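Local coordinates for AT-less polyketide synthase (Streptomyces platensis subsp. rosaceus, PDB 4TKT), which probably catalyses a decarboxylative condensation step that extends a polyketide chain, as ketosynthase domain KS6 of MgsF in isomigrastatin biosynthesis, at residues A[26-31]-A[375-380]; A[34-39]-A[386-391]; A[61-66]-A[231-236]; A[319-324]-A[354-359]. All blocks are in the same frame, centred on the assembly; numbering follows the deposited sequence.

Contact 1: residues A[26-31]-A[375-380]; sequences TFWENL and LLQMRH
The carbonyl oxygen of L376 lies over one face of the W28 indole, near its six-membered rim, and accepts from two nitrogens of H380, ring ND1 (3.2 Å from L376 O) and the backbone N. The two donors reach it from opposite faces of its plane. The ND1 bond, bent at 138°, holds the imidazole turned against W28. The two rings make a face-to-face stack, the five-membered ring of W28 and the imidazole having centroids 3.8 Å apart and planes inclined by 17°; H380 ND1 sits over the middle of the indole, 3.2 Å from W28 CE2. The other end of the indole runs along L376, with W28 CE3 3.7 Å from L376 CB. W28 reaches across because its CG is anti to the backbone N (chi1 174°). F27 adds an apolar touch, CD2 to L376 CD1. Putting an alanine at W28 removes the indole, which would probably leave the H380 ring held by its bond to L376 O but freer to turn, and open a gap beside L376 CB. Q377 only brushes the indole; its OE1 accepts from V384 N. The segments 26-31 and 375-380, on helices 24-32 and 366-380, thus cross almost at a right angle, their axes 10.9 Å apart, joining the N-terminal region to the C-terminal half of the thiolase fold of ketosynthases.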
loop_
_atom_site.group_PDB
_atom_site.type_symbol
_atom_site.label_atom_id
_atom_site.label_comp_id
_atom_site.label_asym_id
_atom_site.label_seq_id
_atom_site.Cartn_x
_atom_site.Cartn_y
_atom_site.Cartn_z
ATOM N N THR A 26 8.893 -7.608 -2.205
ATOM C CA THR A 26 8.682 -9.002 -1.837
ATOM C C THR A 26 7.348 -9.489 -2.380
ATOM O O THR A 26 7.223 -10.633 -2.824
ATOM C CB THR A 26 8.711 -9.195 -0.315
ATOM O OG1 THR A 26 9.941 -8.682 0.207
ATOM C CG2 THR A 26 8.591 -10.667 0.037
ATOM N N PHE A 27 6.356 -8.605 -2.347
ATOM C CA PHE A 27 5.016 -8.928 -2.816
ATOM C C PHE A 27 5.044 -9.324 -4.285
ATOM O O PHE A 27 4.365 -10.262 -4.695
ATOM C CB PHE A 27 4.075 -7.744 -2.586
ATOM C CG PHE A 27 2.634 -8.040 -2.893
ATOM C CD1 PHE A 27 2.020 -9.170 -2.381
ATOM C CD2 PHE A 27 1.887 -7.175 -3.676
ATOM C CE1 PHE A 27 0.694 -9.440 -2.656
ATOM C CE2 PHE A 27 0.560 -7.438 -3.951
ATOM C CZ PHE A 27 -0.037 -8.573 -3.443
ATOM N N TRP A 28 5.850 -8.618 -5.071
ATOM C CA TRP A 28 6.003 -8.945 -6.482
ATOM C C TRP A 28 6.678 -10.297 -6.666
ATOM O O TRP A 28 6.304 -11.071 -7.547
ATOM C CB TRP A 28 6.803 -7.867 -7.213
ATOM C CG TRP A 28 7.112 -8.246 -8.630
ATOM C CD1 TRP A 28 8.343 -8.495 -9.162
ATOM C CD2 TRP A 28 6.169 -8.446 -9.689
ATOM N NE1 TRP A 28 8.226 -8.825 -10.490
ATOM C CE2 TRP A 28 6.900 -8.803 -10.838
ATOM C CE3 TRP A 28 4.776 -8.350 -9.778
ATOM C CZ2 TRP A 28 6.288 -9.067 -12.063
ATOM C CZ3 TRP A 28 4.169 -8.611 -10.995
ATOM C CH2 TRP A 28 4.924 -8.966 -12.120
ATOM N N GLU A 29 7.675 -10.576 -5.837
ATOM C CA GLU A 29 8.378 -11.849 -5.906
ATOM C C GLU A 29 7.420 -13.001 -5.625
ATOM O O GLU A 29 7.426 -14.009 -6.329
ATOM C CB GLU A 29 9.550 -11.872 -4.923
ATOM C CG GLU A 29 10.627 -10.837 -5.224
ATOM C CD GLU A 29 11.727 -10.812 -4.175
ATOM O OE1 GLU A 29 11.661 -11.617 -3.221
ATOM O OE2 GLU A 29 12.657 -9.986 -4.304
ATOM N N ASN A 30 6.587 -12.836 -4.603
ATOM C CA ASN A 30 5.581 -13.836 -4.267
ATOM C C ASN A 30 4.561 -14.025 -5.384
ATOM O O ASN A 30 4.202 -15.152 -5.729
ATOM C CB ASN A 30 4.863 -13.451 -2.973
ATOM C CG ASN A 30 5.775 -13.491 -1.768
ATOM O OD1 ASN A 30 6.974 -13.739 -1.891
ATOM N ND2 ASN A 30 5.213 -13.239 -0.592
ATOM N N LEU A 31 4.095 -12.912 -5.943
ATOM C CA LEU A 31 3.119 -12.942 -7.023
ATOM C C LEU A 31 3.698 -13.594 -8.273
ATOM O O LEU A 31 3.012 -14.338 -8.973
ATOM C CB LEU A 31 2.635 -11.527 -7.349
ATOM C CG LEU A 31 1.699 -10.863 -6.339
ATOM C CD1 LEU A 31 1.426 -9.424 -6.741
ATOM C CD2 LEU A 31 0.399 -11.643 -6.221
ATOM N N LEU A 375 -0.727 -2.614 -10.505
ATOM C CA LEU A 375 0.333 -1.662 -10.823
ATOM C C LEU A 375 1.681 -2.356 -11.013
ATOM O O LEU A 375 2.468 -1.970 -11.878
ATOM C CB LEU A 375 0.444 -0.598 -9.729
ATOM C CG LEU A 375 -0.716 0.392 -9.608
ATOM C CD1 LEU A 375 -0.508 1.305 -8.413
ATOM C CD2 LEU A 375 -0.859 1.208 -10.878
ATOM N N LEU A 376 1.939 -3.376 -10.201
ATOM C CA LEU A 376 3.187 -4.126 -10.292
ATOM C C LEU A 376 3.267 -4.926 -11.587
ATOM O O LEU A 376 4.341 -5.068 -12.169
ATOM C CB LEU A 376 3.343 -5.060 -9.091
ATOM C CG LEU A 376 3.796 -4.407 -7.786
ATOM C CD1 LEU A 376 3.699 -5.390 -6.629
ATOM C CD2 LEU A 376 5.214 -3.880 -7.929
ATOM N N GLN A 377 2.129 -5.449 -12.035
ATOM C CA GLN A 377 2.081 -6.182 -13.293
ATOM C C GLN A 377 2.427 -5.269 -14.460
ATOM O O GLN A 377 3.116 -5.677 -15.393
ATOM C CB GLN A 377 0.703 -6.808 -13.507
ATOM C CG GLN A 377 0.481 -8.100 -12.740
ATOM C CD GLN A 377 -0.908 -8.662 -12.948
ATOM O OE1 GLN A 377 -1.079 -9.860 -13.170
ATOM N NE2 GLN A 377 -1.913 -7.797 -12.876
HETATM N N MSE A 378 1.953 -4.030 -14.399
HETATM C CA MSE A 378 2.233 -3.060 -15.449
HETATM C C MSE A 378 3.677 -2.572 -15.383
HETATM O O MSE A 378 4.308 -2.343 -16.414
HETATM C CB MSE A 378 1.275 -1.871 -15.356
HETATM C CG MSE A 378 -0.192 -2.257 -15.346
HETATM SE SE MSE A 378 -1.384 -0.735 -15.601
HETATM C CE MSE A 378 -0.517 0.523 -14.391
ATOM N N ARG A 379 4.191 -2.415 -14.168
ATOM C CA ARG A 379 5.554 -1.931 -13.966
ATOM C C ARG A 379 6.577 -2.884 -14.574
ATOM O O ARG A 379 7.559 -2.450 -15.176
ATOM C CB ARG A 379 5.840 -1.733 -12.474
ATOM C CG ARG A 379 7.289 -1.373 -12.154
ATOM C CD ARG A 379 7.496 -1.186 -10.656
ATOM N NE ARG A 379 8.902 -0.997 -10.301
ATOM C CZ ARG A 379 9.510 0.185 -10.248
ATOM N NH1 ARG A 379 8.840 1.292 -10.535
ATOM N NH2 ARG A 379 10.791 0.260 -9.911
ATOM N N HIS A 380 6.337 -4.181 -14.422
ATOM C CA HIS A 380 7.269 -5.186 -14.918
ATOM C C HIS A 380 6.803 -5.798 -16.235
ATOM O O HIS A 380 7.479 -6.660 -16.793
ATOM C CB HIS A 380 7.472 -6.286 -13.875
ATOM C CG HIS A 380 8.113 -5.807 -12.610
ATOM N ND1 HIS A 380 7.415 -5.654 -11.431
ATOM C CD2 HIS A 380 9.389 -5.440 -12.340
ATOM C CE1 HIS A 380 8.232 -5.216 -10.490
ATOM N NE2 HIS A 380 9.436 -5.079 -11.016
#

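Contact 2: residues A[34-39]-A[386-391]; sequences GRDSIT and SLHAER
L387 lays its two methyls against the backbone of G34 and R35, CD2 resting 3.4 Å from G34 O and CD1 3.6 Å from R35 O. This is the point where helix 24-32 ends: G34, with positive phi (62°), closes it in a Schellman motif, and the loop that follows carries on through an Asx turn at D36. L387 therefore packs on the exit of a helix, and CD1 extends the patch toward the CB of D36. R35 O itself accepts from N358 ND2, and L387 N from S357 OG, so both loops also lean on the 356-359 helix. The polar half of the contact is lighter. H388 offers NE2 to D36 OD2 at 3.1 Å, a weak hydrogen bond at 128°, with the oxygen at the ring's edge and in its plane; carboxylate and imidazole planes stand 70° apart. The stronger partner of OD2 is R236, whose NE makes a salt bridge with it. D36 turns its carboxylate toward H388, its CG anti to the backbone N. A leucine in its place would probably leave R236 without its counter-charge, H388 NE2 without this acceptor and the turn without its side-chain bond. In that turn D36 OD1 receives the N-H of I38 at 3.0 Å from above the carboxylate plane.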
loop_
_atom_site.group_PDB
_atom_site.type_symbol
_atom_site.label_atom_id
_atom_site.label_comp_id
_atom_site.label_asym_id
_atom_site.label_seq_id
_atom_site.Cartn_x
_atom_site.Cartn_y
_atom_site.Cartn_z
ATOM N N GLY A 34 4.083 -17.360 -7.966
ATOM C CA GLY A 34 2.816 -18.032 -7.731
ATOM C C GLY A 34 2.737 -18.619 -6.337
ATOM O O GLY A 34 2.162 -19.687 -6.129
ATOM N N ARG A 35 3.318 -17.908 -5.377
ATOM C CA ARG A 35 3.422 -18.403 -4.012
ATOM C C ARG A 35 2.112 -18.265 -3.239
ATOM O O ARG A 35 1.402 -17.265 -3.363
ATOM C CB ARG A 35 4.549 -17.671 -3.280
ATOM C CG ARG A 35 4.863 -18.219 -1.899
ATOM C CD ARG A 35 6.233 -17.765 -1.415
ATOM N NE ARG A 35 7.303 -18.234 -2.294
ATOM C CZ ARG A 35 8.012 -17.446 -3.097
ATOM N NH1 ARG A 35 7.776 -16.142 -3.131
ATOM N NH2 ARG A 35 8.965 -17.962 -3.862
ATOM N N ASP A 36 1.799 -19.288 -2.450
ATOM C CA ASP A 36 0.650 -19.273 -1.551
ATOM C C ASP A 36 1.115 -18.851 -0.160
ATOM O O ASP A 36 1.960 -19.511 0.442
ATOM C CB ASP A 36 -0.013 -20.655 -1.507
ATOM C CG ASP A 36 -1.338 -20.659 -0.757
ATOM O OD1 ASP A 36 -1.633 -19.691 -0.025
ATOM O OD2 ASP A 36 -2.088 -21.649 -0.899
ATOM N N SER A 37 0.565 -17.755 0.352
ATOM C CA SER A 37 1.016 -17.220 1.634
ATOM C C SER A 37 0.041 -17.501 2.773
ATOM O O SER A 37 0.152 -16.914 3.849
ATOM C CB SER A 37 1.260 -15.714 1.521
ATOM O OG SER A 37 2.280 -15.434 0.578
ATOM N N ILE A 38 -0.911 -18.398 2.539
ATOM C CA ILE A 38 -1.889 -18.745 3.564
ATOM C C ILE A 38 -1.306 -19.725 4.580
ATOM O O ILE A 38 -0.672 -20.716 4.214
ATOM C CB ILE A 38 -3.166 -19.345 2.946
ATOM C CG1 ILE A 38 -3.830 -18.325 2.021
ATOM C CG2 ILE A 38 -4.140 -19.772 4.033
ATOM C CD1 ILE A 38 -4.147 -17.010 2.701
ATOM N N THR A 39 -1.515 -19.430 5.858
ATOM C CA THR A 39 -1.024 -20.275 6.939
ATOM C C THR A 39 -2.117 -20.508 7.973
ATOM O O THR A 39 -3.192 -19.914 7.895
ATOM C CB THR A 39 0.197 -19.649 7.638
ATOM O OG1 THR A 39 -0.148 -18.344 8.122
ATOM C CG2 THR A 39 1.366 -19.534 6.675
ATOM N N SER A 386 -2.858 -16.912 -11.255
ATOM C CA SER A 386 -3.933 -16.933 -10.275
ATOM C C SER A 386 -4.074 -18.364 -9.755
ATOM O O SER A 386 -4.200 -19.307 -10.537
ATOM C CB SER A 386 -5.243 -16.435 -10.888
ATOM O OG SER A 386 -6.189 -16.112 -9.885
ATOM N N LEU A 387 -4.048 -18.523 -8.437
ATOM C CA LEU A 387 -3.907 -19.844 -7.828
ATOM C C LEU A 387 -5.226 -20.580 -7.594
ATOM O O LEU A 387 -6.303 -19.986 -7.640
ATOM C CB LEU A 387 -3.158 -19.721 -6.499
ATOM C CG LEU A 387 -1.786 -19.047 -6.565
ATOM C CD1 LEU A 387 -1.138 -19.010 -5.187
ATOM C CD2 LEU A 387 -0.890 -19.756 -7.567
ATOM N N HIS A 388 -5.109 -21.884 -7.351
ATOM C CA HIS A 388 -6.225 -22.745 -6.956
ATOM C C HIS A 388 -7.339 -22.798 -7.993
ATOM O O HIS A 388 -8.514 -22.931 -7.650
ATOM C CB HIS A 388 -6.787 -22.291 -5.607
ATOM C CG HIS A 388 -5.749 -22.174 -4.536
ATOM N ND1 HIS A 388 -4.980 -23.242 -4.128
ATOM C CD2 HIS A 388 -5.346 -21.115 -3.796
ATOM C CE1 HIS A 388 -4.149 -22.847 -3.179
ATOM N NE2 HIS A 388 -4.351 -21.560 -2.959
ATOM N N ALA A 389 -6.963 -22.710 -9.263
ATOM C CA ALA A 389 -7.939 -22.779 -10.341
ATOM C C ALA A 389 -7.426 -23.625 -11.496
ATOM O O ALA A 389 -7.644 -23.287 -12.659
ATOM C CB ALA A 389 -8.293 -21.383 -10.824
ATOM N N GLU A 390 -6.741 -24.721 -11.173
ATOM C CA GLU A 390 -6.260 -25.652 -12.191
ATOM C C GLU A 390 -7.441 -26.153 -13.010
ATOM O O GLU A 390 -7.355 -26.296 -14.230
ATOM C CB GLU A 390 -5.509 -26.825 -11.555
ATOM N N ARG A 391 -8.547 -26.412 -12.320
ATOM C CA ARG A 391 -9.826 -26.659 -12.968
ATOM C C ARG A 391 -10.778 -25.528 -12.586
ATOM O O ARG A 391 -10.959 -25.228 -11.405
ATOM C CB ARG A 391 -10.396 -28.022 -12.567
#

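Contact 3: residues A[61-66]-A[231-236]; sequences RTYSKW and ASSDGR
The W66 indole is sandwiched between backbone and an aliphatic chain: one face carries D234 O over its centre and G235 N toward the rim, while CG of the neighbouring K65 covers the other. W66 CH2 is 3.4 Å from S233 O, and W66 CE3 is equally close to G235 CA. At the pyrrole side the R236 guanidinium turns an edge to the ring, NH1 4.0 Å from W66 CD1 with the planes 68° apart. Y63 uses the edge of its ring instead. Its hydroxyl gives a short hydrogen bond to A231 O (OH to O 2.5 Å), the donor tilted 21° from the carbonyl plane, and A231 O also lies beside CE2. CG of Y63 lies in the crowded position between backbone N and carbonyl carbon (chi1 59°), which lifts the phenol toward A231.

The backbone that W66 covers is a type I beta turn, S232 to G235, closed by a weak bond. It belongs to the loop between helix 220-227 and strand 252-260 of the ketosynthase fold, and residues 61-66 lead into the short strand 66-67. G235 has positive phi and presses so near the indole that a beta-carbon there would collide with W66 CG.

Smaller groups fill in the middle. S64 CB meets A231 CB at 3.7 Å, and S64 OG donates to a water (S64 OG to the water O 2.9 Å), which in turn donates a hydrogen bond to S232 O. R236 is held from two directions: NH1 donates to G235 O, 3.2 Å away, and NE forms a salt bridge with D36.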
loop_
_atom_site.group_PDB
_atom_site.type_symbol
_atom_site.label_atom_id
_atom_site.label_comp_id
_atom_site.label_asym_id
_atom_site.label_seq_id
_atom_site.Cartn_x
_atom_site.Cartn_y
_atom_site.Cartn_z
ATOM N N ARG A 61 -18.139 -22.374 17.904
ATOM C CA ARG A 61 -16.967 -22.919 17.232
ATOM C C ARG A 61 -16.818 -22.366 15.821
ATOM O O ARG A 61 -17.665 -21.608 15.348
ATOM C CB ARG A 61 -17.037 -24.446 17.183
ATOM C CG ARG A 61 -17.061 -25.122 18.548
ATOM C CD ARG A 61 -15.766 -24.895 19.313
ATOM N NE ARG A 61 -15.770 -25.575 20.606
ATOM C CZ ARG A 61 -16.210 -25.030 21.735
ATOM N NH1 ARG A 61 -16.683 -23.791 21.737
ATOM N NH2 ARG A 61 -16.176 -25.724 22.865
ATOM N N THR A 62 -15.731 -22.749 15.160
ATOM C CA THR A 62 -15.493 -22.378 13.771
ATOM C C THR A 62 -14.752 -23.497 13.050
ATOM O O THR A 62 -13.974 -24.231 13.660
ATOM C CB THR A 62 -14.687 -21.071 13.657
ATOM O OG1 THR A 62 -14.511 -20.736 12.275
ATOM C CG2 THR A 62 -13.325 -21.218 14.311
ATOM N N TYR A 63 -15.000 -23.635 11.752
ATOM C CA TYR A 63 -14.391 -24.706 10.974
ATOM C C TYR A 63 -13.227 -24.192 10.134
ATOM O O TYR A 63 -12.601 -24.947 9.390
ATOM C CB TYR A 63 -15.436 -25.384 10.084
ATOM C CG TYR A 63 -16.121 -24.449 9.119
ATOM C CD1 TYR A 63 -17.193 -23.662 9.523
ATOM C CD2 TYR A 63 -15.700 -24.357 7.801
ATOM C CE1 TYR A 63 -17.820 -22.803 8.642
ATOM C CE2 TYR A 63 -16.318 -23.504 6.915
ATOM C CZ TYR A 63 -17.378 -22.729 7.338
ATOM O OH TYR A 63 -17.992 -21.879 6.448
ATOM N N SER A 64 -12.938 -22.902 10.264
ATOM C CA SER A 64 -11.789 -22.304 9.599
ATOM C C SER A 64 -10.650 -22.104 10.586
ATOM O O SER A 64 -10.870 -21.660 11.714
ATOM C CB SER A 64 -12.165 -20.968 8.958
ATOM O OG SER A 64 -11.022 -20.327 8.423
ATOM N N LYS A 65 -9.434 -22.432 10.163
ATOM C CA LYS A 65 -8.260 -22.237 11.004
ATOM C C LYS A 65 -7.097 -21.668 10.199
ATOM O O LYS A 65 -5.936 -21.804 10.582
ATOM C CB LYS A 65 -7.849 -23.553 11.665
ATOM C CG LYS A 65 -7.493 -24.660 10.690
ATOM C CD LYS A 65 -6.966 -25.880 11.428
ATOM C CE LYS A 65 -6.465 -26.943 10.465
ATOM N NZ LYS A 65 -5.811 -28.073 11.185
ATOM N N TRP A 66 -7.420 -21.023 9.083
ATOM C CA TRP A 66 -6.404 -20.476 8.193
ATOM C C TRP A 66 -6.556 -18.971 8.013
ATOM O O TRP A 66 -7.596 -18.397 8.341
ATOM C CB TRP A 66 -6.468 -21.169 6.832
ATOM C CG TRP A 66 -6.356 -22.655 6.915
ATOM C CD1 TRP A 66 -5.209 -23.393 6.894
ATOM C CD2 TRP A 66 -7.434 -23.591 7.034
ATOM N NE1 TRP A 66 -5.505 -24.731 6.992
ATOM C CE2 TRP A 66 -6.864 -24.879 7.078
ATOM C CE3 TRP A 66 -8.824 -23.465 7.108
ATOM C CZ2 TRP A 66 -7.638 -26.034 7.191
ATOM C CZ3 TRP A 66 -9.591 -24.613 7.217
ATOM C CH2 TRP A 66 -8.996 -25.881 7.261
ATOM N N ALA A 231 -16.875 -18.938 5.600
ATOM C CA ALA A 231 -15.517 -19.461 5.500
ATOM C C ALA A 231 -15.443 -20.675 4.583
ATOM O O ALA A 231 -16.368 -21.485 4.536
ATOM C CB ALA A 231 -14.988 -19.812 6.879
ATOM N N SER A 232 -14.338 -20.792 3.850
ATOM C CA SER A 232 -14.099 -21.960 3.007
ATOM C C SER A 232 -13.534 -23.113 3.831
ATOM O O SER A 232 -12.806 -22.901 4.800
ATOM C CB SER A 232 -13.152 -21.615 1.854
ATOM O OG SER A 232 -11.951 -21.032 2.329
ATOM N N SER A 233 -13.868 -24.335 3.434
ATOM C CA SER A 233 -13.484 -25.522 4.190
ATOM C C SER A 233 -11.983 -25.799 4.171
ATOM O O SER A 233 -11.480 -26.547 5.010
ATOM C CB SER A 233 -14.228 -26.742 3.654
ATOM O OG SER A 233 -15.627 -26.559 3.758
ATOM N N ASP A 234 -11.276 -25.201 3.217
ATOM C CA ASP A 234 -9.852 -25.473 3.036
ATOM C C ASP A 234 -8.985 -24.241 3.279
ATOM O O ASP A 234 -7.781 -24.263 3.028
ATOM C CB ASP A 234 -9.592 -26.016 1.630
ATOM C CG ASP A 234 -9.925 -25.010 0.546
ATOM O OD1 ASP A 234 -10.713 -24.079 0.817
ATOM O OD2 ASP A 234 -9.404 -25.154 -0.579
ATOM N N GLY A 235 -9.604 -23.166 3.759
ATOM C CA GLY A 235 -8.886 -21.945 4.079
ATOM C C GLY A 235 -8.211 -21.301 2.884
ATOM O O GLY A 235 -7.141 -20.711 3.006
ATOM N N ARG A 236 -8.845 -21.413 1.724
ATOM C CA ARG A 236 -8.307 -20.834 0.505
ATOM C C ARG A 236 -9.373 -20.046 -0.237
ATOM O O ARG A 236 -10.560 -20.358 -0.151
ATOM C CB ARG A 236 -7.739 -21.927 -0.405
ATOM C CG ARG A 236 -6.540 -22.667 0.165
ATOM C CD ARG A 236 -5.392 -21.713 0.450
ATOM N NE ARG A 236 -4.148 -22.409 0.770
ATOM C CZ ARG A 236 -3.871 -22.946 1.955
ATOM N NH1 ARG A 236 -4.754 -22.888 2.942
ATOM N NH2 ARG A 236 -2.708 -23.550 2.152
HETATM O O HOH W 1 -11.491 -20.173 5.524
#

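Contact 4: residues A[319-324]-A[354-359]; sequences EAHGTG and SAKSNI
Hydrogen bonds to H321 O come first, since two side chains of the other segment converge on it. K356 NZ donates at 2.7 Å from H321 O, in the carbonyl plane and on a lone pair; S354 OG donates to the same oxygen from well above that plane, 57° out of it, at 3.2 Å. K356 delivers its amine by running extended along the loop and bending only at the last torsion (chi4 65°). A third bond joins the segments farther back: A355 N gives its hydrogen to E319 OE2 at 2.7 Å, fairly straight at 157°, on the syn lone pair. E319 OE1 is taken up by a salt bridge to K373, so the buried carboxylate has a partner on each oxygen.

The sequence EAHGTG of residues 319-324 is a ketosynthase signature, and in relatives its histidine belongs to the Cys-His-His active site. H321 is probably that histidine; its ring meets those of H361 and F427. The backbone N-H groups of H321 and G322 are bonded to E332.

Bonds within 354-359 shape the turn: S354 OG accepts from K356 N at 3.2 Å, a capping bond for the short helix 356-359, while S357 OG donates nearly along the C=O axis to S354 O, 2.6 Å away.

Van der Waals packing completes the contact. The K356 chain lies side by side with T323, an apolar pair with K356 CD 3.8 Å from T323 CG2; separately, K356 CB rests against G322 O. G322, at positive phi, sits so near S354 CB that a side chain there would clash with it.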
loop_
_atom_site.group_PDB
_atom_site.type_symbol
_atom_site.label_atom_id
_atom_site.label_comp_id
_atom_site.label_asym_id
_atom_site.label_seq_id
_atom_site.Cartn_x
_atom_site.Cartn_y
_atom_site.Cartn_z
ATOM N N GLU A 319 -8.171 -7.123 -12.487
ATOM C CA GLU A 319 -7.940 -7.676 -11.159
ATOM C C GLU A 319 -9.277 -7.796 -10.435
ATOM O O GLU A 319 -9.810 -6.813 -9.917
ATOM C CB GLU A 319 -6.956 -6.810 -10.367
ATOM C CG GLU A 319 -6.770 -7.225 -8.911
ATOM C CD GLU A 319 -6.180 -8.612 -8.753
ATOM O OE1 GLU A 319 -5.590 -9.129 -9.724
ATOM O OE2 GLU A 319 -6.305 -9.186 -7.649
ATOM N N ALA A 320 -9.816 -9.010 -10.414
ATOM C CA ALA A 320 -11.177 -9.245 -9.942
ATOM C C ALA A 320 -11.281 -9.364 -8.423
ATOM O O ALA A 320 -10.283 -9.536 -7.724
ATOM C CB ALA A 320 -11.740 -10.498 -10.599
ATOM N N HIS A 321 -12.509 -9.257 -7.929
ATOM C CA HIS A 321 -12.812 -9.508 -6.528
ATOM C C HIS A 321 -12.401 -10.936 -6.183
ATOM O O HIS A 321 -11.551 -11.154 -5.320
ATOM C CB HIS A 321 -14.303 -9.282 -6.261
ATOM C CG HIS A 321 -14.659 -9.200 -4.809
ATOM N ND1 HIS A 321 -13.992 -8.381 -3.924
ATOM C CD2 HIS A 321 -15.626 -9.822 -4.093
ATOM C CE1 HIS A 321 -14.527 -8.510 -2.723
ATOM N NE2 HIS A 321 -15.520 -9.377 -2.798
ATOM N N GLY A 322 -13.009 -11.895 -6.880
ATOM C CA GLY A 322 -12.621 -13.296 -6.831
ATOM C C GLY A 322 -12.413 -13.907 -5.460
ATOM O O GLY A 322 -11.320 -14.371 -5.144
ATOM N N THR A 323 -13.462 -13.923 -4.645
ATOM C CA THR A 323 -13.343 -14.421 -3.278
ATOM C C THR A 323 -13.444 -15.944 -3.187
ATOM O O THR A 323 -13.169 -16.523 -2.139
ATOM C CB THR A 323 -14.409 -13.791 -2.363
ATOM O OG1 THR A 323 -15.677 -13.786 -3.032
ATOM C CG2 THR A 323 -14.027 -12.362 -2.020
ATOM N N GLY A 324 -13.831 -16.589 -4.284
ATOM C CA GLY A 324 -13.932 -18.039 -4.313
ATOM C C GLY A 324 -15.230 -18.555 -3.718
ATOM O O GLY A 324 -15.245 -19.554 -2.998
ATOM N N SER A 354 -7.026 -13.035 -9.429
ATOM C CA SER A 354 -7.196 -12.365 -8.142
ATOM C C SER A 354 -6.031 -12.623 -7.195
ATOM O O SER A 354 -5.566 -13.754 -7.056
ATOM C CB SER A 354 -8.500 -12.805 -7.475
ATOM O OG SER A 354 -8.677 -12.142 -6.234
ATOM N N ALA A 355 -5.575 -11.563 -6.533
ATOM C CA ALA A 355 -4.510 -11.677 -5.546
ATOM C C ALA A 355 -4.984 -12.456 -4.325
ATOM O O ALA A 355 -4.172 -12.973 -3.559
ATOM C CB ALA A 355 -4.018 -10.299 -5.135
ATOM N N LYS A 356 -6.299 -12.541 -4.150
ATOM C CA LYS A 356 -6.876 -13.267 -3.022
ATOM C C LYS A 356 -6.494 -14.744 -3.052
ATOM O O LYS A 356 -6.473 -15.411 -2.018
ATOM C CB LYS A 356 -8.397 -13.116 -3.008
ATOM C CG LYS A 356 -8.865 -11.690 -2.778
ATOM C CD LYS A 356 -10.338 -11.638 -2.420
ATOM C CE LYS A 356 -10.800 -10.205 -2.207
ATOM N NZ LYS A 356 -10.724 -9.396 -3.452
ATOM N N SER A 357 -6.182 -15.251 -4.240
ATOM C CA SER A 357 -5.721 -16.624 -4.376
ATOM C C SER A 357 -4.311 -16.762 -3.814
ATOM O O SER A 357 -3.846 -17.868 -3.541
ATOM C CB SER A 357 -5.762 -17.066 -5.841
ATOM O OG SER A 357 -4.910 -16.267 -6.643
ATOM N N ASN A 358 -3.635 -15.629 -3.642
ATOM C CA ASN A 358 -2.288 -15.612 -3.082
ATOM C C ASN A 358 -2.272 -15.332 -1.585
ATOM O O ASN A 358 -1.621 -16.044 -0.818
ATOM C CB ASN A 358 -1.426 -14.567 -3.794
ATOM C CG ASN A 358 -1.206 -14.888 -5.254
ATOM O OD1 ASN A 358 -1.933 -14.407 -6.126
ATOM N ND2 ASN A 358 -0.194 -15.701 -5.532
ATOM N N ILE A 359 -2.992 -14.293 -1.174
ATOM C CA ILE A 359 -2.872 -13.770 0.182
ATOM C C ILE A 359 -4.175 -13.816 0.971
ATOM O O ILE A 359 -4.209 -13.448 2.145
ATOM C CB ILE A 359 -2.368 -12.317 0.165
ATOM C CG1 ILE A 359 -3.331 -11.434 -0.633
ATOM C CG2 ILE A 359 -0.969 -12.250 -0.429
ATOM C CD1 ILE A 359 -2.905 -9.986 -0.725
#

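Contact 2 touches all three others; contact 4, 9 Å from it between centres, holds the histidine that probably serves the active site. S37 N and N358 O, 3.0 Å from each other, tie these two by a probable hydrogen bond. Contact 1 lies 15 Å from contact 4 between centres and meets it through F27 CE1 and I359 CG2 (4.0 Å); its residues 26-31 continue, two residues on, into 34-39 of contact 2, and N30 O and R35 N, 2.9 Å apart, make a probable hydrogen bond. Contact 3 is the outlying one, tied to contact 2 by the salt bridge between R236 NE and D36 OD2 (2.8 Å). It does not touch contact 4, though their nearest atoms are about 5 Å apart.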